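Local coordinates for serine protease pet (Escherichia coli, PDB 4OM9), which is a secreted autotransporter enterotoxin of enteroaggregative strains, a serine protease that probably acts on the host cytoskeletal protein alpha-fodrin, at residues 783-787 / 958-962; 710-714 / 724-728; 842-848 / 867-873. All coordinates share one frame; numbering follows the deposited sequence.

Contact 1 of 3, residues 783-787 / 958-962; sequences LDGFD and YKAFL
Phe786 and Lys959 form the close-packed half of this contact, where a loop of the beta-helical passenger domain, just ahead of strand 788-791, meets a piece of chain near the C-terminus. Phe786 is buried, and its CE1 comes within 3.4 Å of Lys959 CB, the shortest approach between the two side chains. The lysine methylenes do the touching: CB lies obliquely to the ring, while farther along the chain Lys959 CD reaches Phe786 CD1 at 3.8 Å. The two side chains run antiparallel, one alongside the other. With CG anti to its backbone N (chi1 -167°), the lysine chain lies along the ring and stays extended until it bends at its last torsion, taking the ammonium away from the 783-787 loop. Gly785 joins in, its CA 4.2 Å from Lys959 CD, and Ser824 touches both Phe786 and Lys959. At its edge, near the ring plane, Phe786 also meets the methylene of Tyr958.

The other half is looser and nearer solvent. Tyr958 is exposed, and the twelve residues preceding it are not modelled, consistent with a mobile chain leading into it. What holds this end is polar: Asp784, partly exposed, accepts a hydrogen bond from the backbone N of Tyr958, and Asp945 is a second hydrogen-bond partner of the same nitrogen. Asp784 and Tyr958 meet at a steep angle, with carboxylate and ring planes 73° apart. Asp784 OD2 sits over one face of the Tyr958 ring, toward its rim and 3.3 Å from CD1, while its anti lone pair takes the bond from Tyr958 N at 3.1 Å.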
ATOM      1  N   LEU A 783      41.275   2.915  -5.372  1.00137.04           N
ATOM      2  CA  LEU A 783      41.168   1.756  -4.492  1.00137.12           C
ATOM      3  C   LEU A 783      42.322   0.754  -4.651  1.00136.43           C
ATOM      4  O   LEU A 783      42.408  -0.197  -3.885  1.00136.53           O
ATOM      5  CB  LEU A 783      39.835   1.031  -4.717  1.00137.68           C
ATOM      6  CG  LEU A 783      38.904   1.541  -5.815  1.00138.03           C
ATOM      7  CD1 LEU A 783      38.242   0.384  -6.536  1.00138.14           C
ATOM      8  CD2 LEU A 783      37.857   2.452  -5.212  1.00138.88           C
ATOM      9  N   ASP A 784      43.198   0.970  -5.635  1.00158.40           N
ATOM     10  CA  ASP A 784      44.326   0.064  -5.926  1.00155.52           C
ATOM     11  C   ASP A 784      43.853  -1.364  -6.228  1.00159.51           C
ATOM     12  O   ASP A 784      43.858  -1.797  -7.381  1.00160.15           O
ATOM     13  CB  ASP A 784      45.329   0.059  -4.769  1.00156.22           C
ATOM     14  CG  ASP A 784      45.899   1.435  -4.488  1.00158.20           C
ATOM     15  OD1 ASP A 784      45.110   2.396  -4.362  1.00153.98           O
ATOM     16  OD2 ASP A 784      47.137   1.556  -4.388  1.00157.25           O
ATOM     17  N   GLY A 785      43.483  -2.103  -5.189  1.00135.84           N
ATOM     18  CA  GLY A 785      42.605  -3.243  -5.361  1.00136.27           C
ATOM     19  C   GLY A 785      41.238  -2.645  -5.096  1.00136.84           C
ATOM     20  O   GLY A 785      40.799  -1.778  -5.847  1.00136.88           O
ATOM     21  N   PHE A 786      40.546  -3.100  -4.060  1.00173.27           N
ATOM     22  CA  PHE A 786      40.796  -4.376  -3.410  1.00171.57           C
ATOM     23  C   PHE A 786      39.566  -5.284  -3.164  1.00167.85           C
ATOM     24  O   PHE A 786      39.672  -6.175  -2.351  1.00165.60           O
ATOM     25  CB  PHE A 786      41.468  -4.158  -2.056  1.00164.72           C
ATOM     26  CG  PHE A 786      42.837  -3.561  -2.132  1.00170.37           C
ATOM     27  CD1 PHE A 786      43.929  -4.333  -2.486  1.00176.47           C
ATOM     28  CD2 PHE A 786      43.039  -2.232  -1.817  1.00172.75           C
ATOM     29  CE1 PHE A 786      45.192  -3.779  -2.546  1.00176.98           C
ATOM     30  CE2 PHE A 786      44.297  -1.675  -1.878  1.00173.53           C
ATOM     31  CZ  PHE A 786      45.376  -2.449  -2.242  1.00175.74           C
ATOM     32  N   ASP A 787      38.383  -5.069  -3.741  1.00 91.02           N
ATOM     33  CA  ASP A 787      37.891  -3.835  -4.321  1.00 91.70           C
ATOM     34  C   ASP A 787      37.364  -2.926  -3.214  1.00 86.71           C
ATOM     35  O   ASP A 787      36.193  -2.598  -3.190  1.00 79.20           O
ATOM     36  CB  ASP A 787      36.798  -4.135  -5.347  1.00 95.79           C
ATOM     37  CG  ASP A 787      35.862  -5.244  -4.895  1.00 88.63           C
ATOM     38  OD1 ASP A 787      35.671  -5.409  -3.668  1.00 85.36           O
ATOM     39  OD2 ASP A 787      35.320  -5.954  -5.765  1.00 89.41           O
ATOM     40  N   TYR A 958      48.840  -0.800  -5.426  1.00136.62           N
ATOM     41  CA  TYR A 958      49.747  -1.440  -4.477  1.00143.74           C
ATOM     42  C   TYR A 958      49.735  -2.955  -4.624  1.00146.27           C
ATOM     43  O   TYR A 958      50.778  -3.604  -4.576  1.00147.80           O
ATOM     44  CB  TYR A 958      49.379  -1.070  -3.039  1.00143.40           C
ATOM     45  CG  TYR A 958      49.719   0.346  -2.635  1.00135.68           C
ATOM     46  CD1 TYR A 958      50.315   1.229  -3.524  1.00134.18           C
ATOM     47  CD2 TYR A 958      49.450   0.795  -1.352  1.00132.32           C
ATOM     48  CE1 TYR A 958      50.624   2.525  -3.143  1.00130.16           C
ATOM     49  CE2 TYR A 958      49.757   2.080  -0.962  1.00133.11           C
ATOM     50  CZ  TYR A 958      50.342   2.942  -1.857  1.00124.31           C
ATOM     51  OH  TYR A 958      50.642   4.223  -1.456  1.00112.58           O
ATOM     52  N   LYS A 959      48.538  -3.506  -4.796  1.00128.34           N
ATOM     53  CA  LYS A 959      48.325  -4.947  -4.899  1.00129.66           C
ATOM     54  C   LYS A 959      49.172  -5.591  -5.998  1.00135.82           C
ATOM     55  O   LYS A 959      48.646  -6.082  -6.997  1.00140.01           O
ATOM     56  CB  LYS A 959      46.840  -5.226  -5.149  1.00125.30           C
ATOM     57  CG  LYS A 959      46.401  -6.667  -4.967  1.00126.83           C
ATOM     58  CD  LYS A 959      44.910  -6.789  -5.222  1.00122.98           C
ATOM     59  CE  LYS A 959      44.536  -8.174  -5.703  1.00128.81           C
ATOM     60  NZ  LYS A 959      45.297  -8.562  -6.924  1.00130.91           N
ATOM     61  N   ALA A 960      50.486  -5.572  -5.810  1.00119.80           N
ATOM     62  CA  ALA A 960      51.401  -6.271  -6.701  1.00123.69           C
ATOM     63  C   ALA A 960      51.922  -7.523  -6.005  1.00128.73           C
ATOM     64  O   ALA A 960      52.907  -8.127  -6.435  1.00125.45           O
ATOM     65  CB  ALA A 960      52.551  -5.366  -7.114  1.00116.82           C
ATOM     66  N   PHE A 961      51.251  -7.900  -4.918  1.00169.47           N
ATOM     67  CA  PHE A 961      51.684  -9.019  -4.088  1.00171.45           C
ATOM     68  C   PHE A 961      50.511  -9.871  -3.588  1.00172.24           C
ATOM     69  O   PHE A 961      50.523 -10.327  -2.444  1.00172.95           O
ATOM     70  CB  PHE A 961      52.491  -8.508  -2.887  1.00166.77           C
ATOM     71  CG  PHE A 961      53.081  -7.136  -3.080  1.00165.01           C
ATOM     72  CD1 PHE A 961      54.265  -6.964  -3.780  1.00165.35           C
ATOM     73  CD2 PHE A 961      52.452  -6.017  -2.556  1.00159.44           C
ATOM     74  CE1 PHE A 961      54.806  -5.702  -3.960  1.00160.30           C
ATOM     75  CE2 PHE A 961      52.991  -4.753  -2.731  1.00154.70           C
ATOM     76  CZ  PHE A 961      54.169  -4.596  -3.434  1.00155.47           C
ATOM     77  N   LEU A 962      49.503 -10.086  -4.431  1.00136.47           N
ATOM     78  CA  LEU A 962      48.369 -10.931  -4.047  1.00137.06           C
ATOM     79  C   LEU A 962      48.759 -12.406  -4.096  1.00138.08           C
ATOM     80  O   LEU A 962      48.492 -13.162  -3.160  1.00132.67           O
ATOM     81  CB  LEU A 962      47.153 -10.683  -4.949  1.00135.23           C
ATOM     82  CG  LEU A 962      45.892 -11.485  -4.590  1.00131.30           C
ATOM     83  CD1 LEU A 962      45.167 -10.882  -3.390  1.00121.98           C
ATOM     84  CD2 LEU A 962      44.947 -11.645  -5.780  1.00124.25           C
TER

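Contact 2 of 3, residues 710-714 / 724-728; sequences TLTGA and SMFYA
Leu711 lies over the face of the Tyr727 ring. The approach is a CH-pi contact: Leu711 CB is 3.6 Å from the centroid of the Tyr727 ring and only 21° off the ring normal, displaced toward the side where it meets CE2 at 3.3 Å. Farther out, the Leu711 methyls continue over the ring, with CD2 3.9 Å from Tyr727 CE1. Tyr727 has CG anti to its carbonyl carbon (chi1 -55°), which swings the ring across to the leucine and its hydroxyl on toward the backbone of Thr712; the exact position of that hydroxyl is doubtful.

Both residues point into the interior of the right-handed parallel beta-helix. Strands 710-712 and 725-728 run at 142° to each other, about 8.1 Å apart at closest, and do not pair. Each instead continues its own stack of strands: 708-712 sits between 690-693 and 740-744, and 725-729 between 697-699 and 747-755. Ala693, Ala747 and Val749 pack against Tyr727 from these neighbouring strands.

Nearer the turn, Met725 CG passes 3.8 Å from Ala714 N. Beyond that carbon the methionine bends at chi2 and chi3 toward Gly713, but its sulfur is modelled too close to its neighbours, and the placement of this end is doubtful. Within segment 710-714, Thr712 OG1 donates to Gly713 O at 2.9 Å.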
ATOM      1  N   THR A 710      25.654  -1.205   4.855  1.00 53.05           N
ATOM      2  CA  THR A 710      26.506  -1.741   3.815  1.00 52.14           C
ATOM      3  C   THR A 710      26.763  -0.694   2.740  1.00 50.78           C
ATOM      4  O   THR A 710      25.841  -0.042   2.248  1.00 48.19           O
ATOM      5  CB  THR A 710      25.883  -2.980   3.181  1.00 50.81           C
ATOM      6  OG1 THR A 710      25.556  -3.921   4.209  1.00 54.83           O
ATOM      7  CG2 THR A 710      26.853  -3.617   2.211  1.00 58.43           C
ATOM      8  N   LEU A 711      28.028  -0.538   2.379  1.00 53.91           N
ATOM      9  CA  LEU A 711      28.431   0.458   1.405  1.00 55.66           C
ATOM     10  C   LEU A 711      29.151  -0.213   0.237  1.00 61.55           C
ATOM     11  O   LEU A 711      30.140  -0.923   0.430  1.00 62.28           O
ATOM     12  CB  LEU A 711      29.313   1.500   2.078  1.00 53.91           C
ATOM     13  CG  LEU A 711      28.748   2.021   3.397  1.00 54.14           C
ATOM     14  CD1 LEU A 711      29.740   2.955   4.078  1.00 50.16           C
ATOM     15  CD2 LEU A 711      27.427   2.724   3.143  1.00 52.44           C
ATOM     16  N   THR A 712      28.634  -0.016  -0.974  1.00 52.79           N
ATOM     17  CA  THR A 712      29.124  -0.744  -2.142  1.00 56.46           C
ATOM     18  C   THR A 712      29.165   0.121  -3.377  1.00 59.49           C
ATOM     19  O   THR A 712      28.440   1.106  -3.468  1.00 57.52           O
ATOM     20  CB  THR A 712      28.238  -1.950  -2.516  1.00 54.17           C
ATOM     21  OG1 THR A 712      27.106  -1.472  -3.242  1.00 50.72           O
ATOM     22  CG2 THR A 712      27.765  -2.723  -1.294  1.00 50.64           C
ATOM     23  N   GLY A 713      29.976  -0.285  -4.351  1.00 62.07           N
ATOM     24  CA  GLY A 713      30.001   0.370  -5.645  1.00 66.10           C
ATOM     25  C   GLY A 713      28.650   0.296  -6.317  1.00 67.72           C
ATOM     26  O   GLY A 713      27.790  -0.476  -5.896  1.00 68.22           O
ATOM     27  N   ALA A 714      28.451   1.098  -7.355  1.00 87.79           N
ATOM     28  CA  ALA A 714      27.199   1.039  -8.101  1.00 95.14           C
ATOM     29  C   ALA A 714      27.108  -0.304  -8.813  1.00102.92           C
ATOM     30  O   ALA A 714      27.751  -0.520  -9.836  1.00 99.16           O
ATOM     31  CB  ALA A 714      27.099   2.186  -9.091  1.00 92.33           C
ATOM     32  N   SER A 724      32.430   2.145  -9.556  1.00 85.97           N
ATOM     33  CA  SER A 724      32.696   2.436  -8.145  1.00 82.63           C
ATOM     34  C   SER A 724      32.155   3.787  -7.696  1.00 74.42           C
ATOM     35  O   SER A 724      31.554   4.506  -8.491  1.00 73.27           O
ATOM     36  CB  SER A 724      34.201   2.378  -7.885  1.00 80.54           C
ATOM     37  OG  SER A 724      34.605   3.408  -7.001  1.00 78.90           O
ATOM     38  N   MET A 725      32.364   4.123  -6.421  1.00112.80           N
ATOM     39  CA  MET A 725      31.983   5.437  -5.879  1.00117.28           C
ATOM     40  C   MET A 725      32.567   5.702  -4.469  1.00113.32           C
ATOM     41  O   MET A 725      33.318   4.883  -3.943  1.00108.90           O
ATOM     42  CB  MET A 725      30.455   5.579  -5.866  1.00116.20           C
ATOM     43  CG  MET A 725      29.660   4.297  -5.664  1.00113.37           C
ATOM     44  SD  MET A 725      29.533   3.833  -3.938  1.00121.00           S
ATOM     45  CE  MET A 725      31.046   2.902  -3.691  1.00112.76           C
ATOM     46  N   PHE A 726      32.233   6.843  -3.864  1.00 81.82           N
ATOM     47  CA  PHE A 726      32.840   7.235  -2.582  1.00 77.23           C
ATOM     48  C   PHE A 726      31.863   7.361  -1.413  1.00 67.27           C
ATOM     49  O   PHE A 726      30.688   7.655  -1.593  1.00 62.74           O
ATOM     50  CB  PHE A 726      33.567   8.581  -2.699  1.00 80.48           C
ATOM     51  CG  PHE A 726      34.233   8.820  -4.019  1.00 85.61           C
ATOM     52  CD1 PHE A 726      35.122   7.901  -4.548  1.00 91.74           C
ATOM     53  CD2 PHE A 726      33.982   9.991  -4.724  1.00 86.94           C
ATOM     54  CE1 PHE A 726      35.734   8.141  -5.760  1.00 98.99           C
ATOM     55  CE2 PHE A 726      34.592  10.232  -5.936  1.00 93.35           C
ATOM     56  CZ  PHE A 726      35.467   9.309  -6.455  1.00 98.50           C
ATOM     57  N   TYR A 727      32.381   7.182  -0.203  1.00 61.60           N
ATOM     58  CA  TYR A 727      31.626   7.498   1.002  1.00 60.06           C
ATOM     59  C   TYR A 727      32.475   8.319   1.957  1.00 59.12           C
ATOM     60  O   TYR A 727      33.397   7.795   2.581  1.00 62.45           O
ATOM     61  CB  TYR A 727      31.152   6.233   1.712  1.00 60.24           C
ATOM     62  CG  TYR A 727      30.350   5.299   0.849  1.00 61.28           C
ATOM     63  CD1 TYR A 727      28.986   5.494   0.659  1.00 61.18           C
ATOM     64  CD2 TYR A 727      30.958   4.216   0.227  1.00 66.13           C
ATOM     65  CE1 TYR A 727      28.252   4.640  -0.135  1.00 62.38           C
ATOM     66  CE2 TYR A 727      30.238   3.353  -0.554  1.00 63.81           C
ATOM     67  CZ  TYR A 727      28.885   3.566  -0.737  1.00 70.24           C
ATOM     68  OH  TYR A 727      28.169   2.697  -1.534  1.00 71.55           O
ATOM     69  N   ALA A 728      32.166   9.606   2.070  1.00 58.37           N
ATOM     70  CA  ALA A 728      32.829  10.460   3.045  1.00 57.44           C
ATOM     71  C   ALA A 728      31.871  10.800   4.179  1.00 56.52           C
ATOM     72  O   ALA A 728      30.700  11.130   3.942  1.00 56.42           O
ATOM     73  CB  ALA A 728      33.345  11.732   2.387  1.00 57.30           C
TER

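Contact 3 of 3, residues 842-848 / 867-873; sequences ELTTSNS and KLEGANN
Asn873 and Asn847 meet through a C-H and a carbonyl, and contacts of that kind recur along this pairing. Asn873 CA donates to Asn847 O at 3.2 Å, with 153° at the hydrogen. At the other end Glu869 CA approaches Leu843 O at 3.4 Å, and beside it Thr844 CA faces Leu868 O; those two carbonyl oxygens, Leu843 O and Leu868 O, are modelled only 2.6 Å apart, which makes this end less sure. The segments travel in the same direction, Thr844 level with Glu869 and Asn847 with Asn873, as successive coils of the passenger beta-helix do, although neither piece is a regular strand here.

Apolar and side-by-side packing comes next. Thr844 crosses Leu868, the methyl CG2 4.1 Å from Leu868 CG. Leu868 in turn extends alongside Glu842, its CD2 3.7 Å from Glu842 OE2. Asn847 and Asn872 lie next to each other with amide planes 16° apart.

Polar bonds stay mostly inside a segment or go outward. Thr844 OG1 donates to Glu842 O at 3.2 Å, from well above the carbonyl plane, and Lys867 NZ leaves for a salt bridge with Glu899 and a bond to Pro898 O.

No clear hydrogen bond joins the two segments; the contacts that are clear are C-H...O and packing. Glu869 OE1 is buried without a modelled partner, a setting that would probably be unfavourable for a charged carboxylate and might raise its pKa.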
ATOM      1  N   GLU A 842      43.604 -10.551  18.483  1.00116.60           N
ATOM      2  CA  GLU A 842      43.485 -11.840  17.876  1.00120.30           C
ATOM      3  C   GLU A 842      43.726 -11.606  16.419  1.00118.10           C
ATOM      4  O   GLU A 842      42.904 -11.859  15.585  1.00117.33           O
ATOM      5  CB  GLU A 842      42.130 -12.467  18.142  1.00119.62           C
ATOM      6  CG  GLU A 842      41.963 -13.830  17.495  1.00126.23           C
ATOM      7  CD  GLU A 842      41.104 -14.766  18.292  1.00124.92           C
ATOM      8  OE1 GLU A 842      40.749 -14.426  19.422  1.00122.28           O
ATOM      9  OE2 GLU A 842      40.786 -15.852  17.793  1.00127.53           O
ATOM     10  N   LEU A 843      44.884 -11.067  16.133  1.00 95.42           N
ATOM     11  CA  LEU A 843      45.284 -10.746  14.762  1.00 94.80           C
ATOM     12  C   LEU A 843      45.722 -11.985  13.995  1.00 96.68           C
ATOM     13  O   LEU A 843      46.886 -12.380  14.043  1.00 98.68           O
ATOM     14  CB  LEU A 843      46.406  -9.705  14.755  1.00 94.73           C
ATOM     15  CG  LEU A 843      46.953  -9.282  13.389  1.00 94.30           C
ATOM     16  CD1 LEU A 843      45.819  -8.997  12.420  1.00 92.25           C
ATOM     17  CD2 LEU A 843      47.824  -8.055  13.543  1.00 93.81           C
ATOM     18  N   THR A 844      44.781 -12.581  13.271  1.00109.16           N
ATOM     19  CA  THR A 844      45.032 -13.808  12.529  1.00106.76           C
ATOM     20  C   THR A 844      45.223 -13.535  11.038  1.00105.01           C
ATOM     21  O   THR A 844      44.522 -14.107  10.209  1.00109.47           O
ATOM     22  CB  THR A 844      43.871 -14.808  12.711  1.00 98.69           C
ATOM     23  OG1 THR A 844      43.274 -14.628  14.001  1.00 97.57           O
ATOM     24  CG2 THR A 844      44.353 -16.240  12.565  1.00109.55           C
ATOM     25  N   THR A 845      46.165 -12.661  10.696  1.00104.25           N
ATOM     26  CA  THR A 845      46.379 -12.287   9.299  1.00107.72           C
ATOM     27  C   THR A 845      46.905 -13.454   8.472  1.00111.36           C
ATOM     28  O   THR A 845      47.990 -13.980   8.730  1.00116.46           O
ATOM     29  CB  THR A 845      47.352 -11.106   9.165  1.00111.52           C
ATOM     30  OG1 THR A 845      47.850 -11.046   7.821  1.00107.12           O
ATOM     31  CG2 THR A 845      48.524 -11.246  10.134  1.00114.97           C
ATOM     32  N   SER A 846      46.128 -13.846   7.469  1.00121.46           N
ATOM     33  CA  SER A 846      46.446 -15.024   6.671  1.00121.10           C
ATOM     34  C   SER A 846      47.211 -14.698   5.397  1.00123.51           C
ATOM     35  O   SER A 846      47.460 -15.594   4.585  1.00124.39           O
ATOM     36  CB  SER A 846      45.166 -15.788   6.312  1.00120.51           C
ATOM     37  OG  SER A 846      45.445 -16.873   5.433  1.00120.78           O
ATOM     38  N   ASN A 847      47.586 -13.429   5.224  1.00114.69           N
ATOM     39  CA  ASN A 847      48.425 -13.034   4.086  1.00117.69           C
ATOM     40  C   ASN A 847      48.982 -11.617   4.166  1.00118.16           C
ATOM     41  O   ASN A 847      49.123 -11.046   5.255  1.00113.78           O
ATOM     42  CB  ASN A 847      47.640 -13.189   2.778  1.00118.54           C
ATOM     43  CG  ASN A 847      48.497 -13.659   1.622  1.00124.33           C
ATOM     44  OD1 ASN A 847      49.096 -12.849   0.912  1.00125.84           O
ATOM     45  ND2 ASN A 847      48.559 -14.974   1.423  1.00121.48           N
ATOM     46  N   SER A 848      49.252 -11.068   2.985  1.00154.22           N
ATOM     47  CA  SER A 848      50.192  -9.973   2.782  1.00157.21           C
ATOM     48  C   SER A 848      49.858  -8.634   3.436  1.00153.21           C
ATOM     49  O   SER A 848      48.798  -8.465   4.042  1.00149.43           O
ATOM     50  CB  SER A 848      50.356  -9.760   1.279  1.00158.98           C
ATOM     51  OG  SER A 848      49.115  -9.495   0.666  1.00151.05           O
ATOM     52  N   LYS A 867      48.244 -12.488  20.260  1.00142.66           N
ATOM     53  CA  LYS A 867      48.792 -13.501  19.353  1.00154.29           C
ATOM     54  C   LYS A 867      47.799 -14.194  18.416  1.00149.02           C
ATOM     55  O   LYS A 867      46.784 -13.620  18.026  1.00144.85           O
ATOM     56  CB  LYS A 867      49.533 -14.568  20.170  1.00158.11           C
ATOM     57  CG  LYS A 867      50.924 -14.150  20.641  1.00156.60           C
ATOM     58  CD  LYS A 867      50.882 -13.139  21.775  1.00154.18           C
ATOM     59  CE  LYS A 867      50.332 -13.751  23.054  1.00155.43           C
ATOM     60  NZ  LYS A 867      51.254 -14.772  23.622  1.00155.64           N
ATOM     61  N   LEU A 868      48.129 -15.439  18.071  1.00165.92           N
ATOM     62  CA  LEU A 868      47.454 -16.216  17.032  1.00167.59           C
ATOM     63  C   LEU A 868      47.484 -15.493  15.689  1.00163.92           C
ATOM     64  O   LEU A 868      46.654 -14.628  15.424  1.00164.21           O
ATOM     65  CB  LEU A 868      46.009 -16.538  17.422  1.00169.43           C
ATOM     66  CG  LEU A 868      45.241 -17.340  16.363  1.00164.96           C
ATOM     67  CD1 LEU A 868      45.990 -18.614  16.000  1.00162.72           C
ATOM     68  CD2 LEU A 868      43.834 -17.661  16.830  1.00166.34           C
ATOM     69  N   GLU A 869      48.451 -15.855  14.851  1.00117.39           N
ATOM     70  CA  GLU A 869      48.599 -15.247  13.532  1.00114.98           C
ATOM     71  C   GLU A 869      48.434 -16.291  12.429  1.00115.97           C
ATOM     72  O   GLU A 869      47.972 -17.402  12.694  1.00118.21           O
ATOM     73  CB  GLU A 869      49.954 -14.545  13.415  1.00113.88           C
ATOM     74  CG  GLU A 869      50.055 -13.223  14.171  1.00113.95           C
ATOM     75  CD  GLU A 869      50.014 -13.383  15.681  1.00113.60           C
ATOM     76  OE1 GLU A 869      49.808 -12.375  16.380  1.00112.39           O
ATOM     77  OE2 GLU A 869      50.194 -14.513  16.174  1.00116.86           O
ATOM     78  N   GLY A 870      48.807 -15.939  11.200  1.00114.41           N
ATOM     79  CA  GLY A 870      48.540 -16.794  10.053  1.00115.01           C
ATOM     80  C   GLY A 870      49.709 -17.072   9.124  1.00115.06           C
ATOM     81  O   GLY A 870      50.850 -16.732   9.427  1.00115.00           O
ATOM     82  N   ALA A 871      49.414 -17.693   7.982  1.00122.29           N
ATOM     83  CA  ALA A 871      50.440 -18.111   7.024  1.00124.13           C
ATOM     84  C   ALA A 871      50.758 -17.024   5.989  1.00123.03           C
ATOM     85  O   ALA A 871      49.904 -16.199   5.664  1.00119.53           O
ATOM     86  CB  ALA A 871      50.007 -19.396   6.323  1.00119.61           C
ATOM     87  N   ASN A 872      52.007 -17.035   5.513  1.00124.93           N
ATOM     88  CA  ASN A 872      52.557 -16.090   4.525  1.00123.08           C
ATOM     89  C   ASN A 872      52.844 -14.690   5.074  1.00123.85           C
ATOM     90  O   ASN A 872      53.912 -14.451   5.635  1.00128.56           O
ATOM     91  CB  ASN A 872      51.639 -15.976   3.304  1.00122.94           C
ATOM     92  CG  ASN A 872      52.272 -16.538   2.048  1.00127.94           C
ATOM     93  OD1 ASN A 872      53.028 -15.851   1.361  1.00132.71           O
ATOM     94  ND2 ASN A 872      51.968 -17.794   1.739  1.00124.34           N
ATOM     95  N   ASN A 873      51.902 -13.769   4.883  1.00133.02           N
ATOM     96  CA  ASN A 873      52.022 -12.376   5.333  1.00130.57           C
ATOM     97  C   ASN A 873      53.205 -11.613   4.738  1.00131.22           C
ATOM     98  O   ASN A 873      53.960 -12.148   3.926  1.00136.38           O
ATOM     99  CB  ASN A 873      52.104 -12.308   6.861  1.00130.83           C
ATOM    100  CG  ASN A 873      50.878 -12.889   7.537  1.00129.70           C
ATOM    101  OD1 ASN A 873      49.902 -13.241   6.879  1.00129.92           O
ATOM    102  ND2 ASN A 873      50.923 -12.987   8.857  1.00132.24           N
TER

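In the fold
All three contacts lie on the same side of the chain's centre, in the later coils of the passenger. Following the chain, contact 2 closes first; contact 1 then opens at residues 783-787 and is completed only by 958-962, with contact 3 falling wholly within that span. The centres of contacts 1 and 2 are about 17 Å apart, and Leu783 CD2 meets Ser724 OG at 3.8 Å. Contact 3 is about 18 Å from contact 1, centre to centre, with Phe961 O 3.5 Å from Ser848 OG. Contacts 2 and 3 do not touch: their nearest atoms are about 20 Å apart.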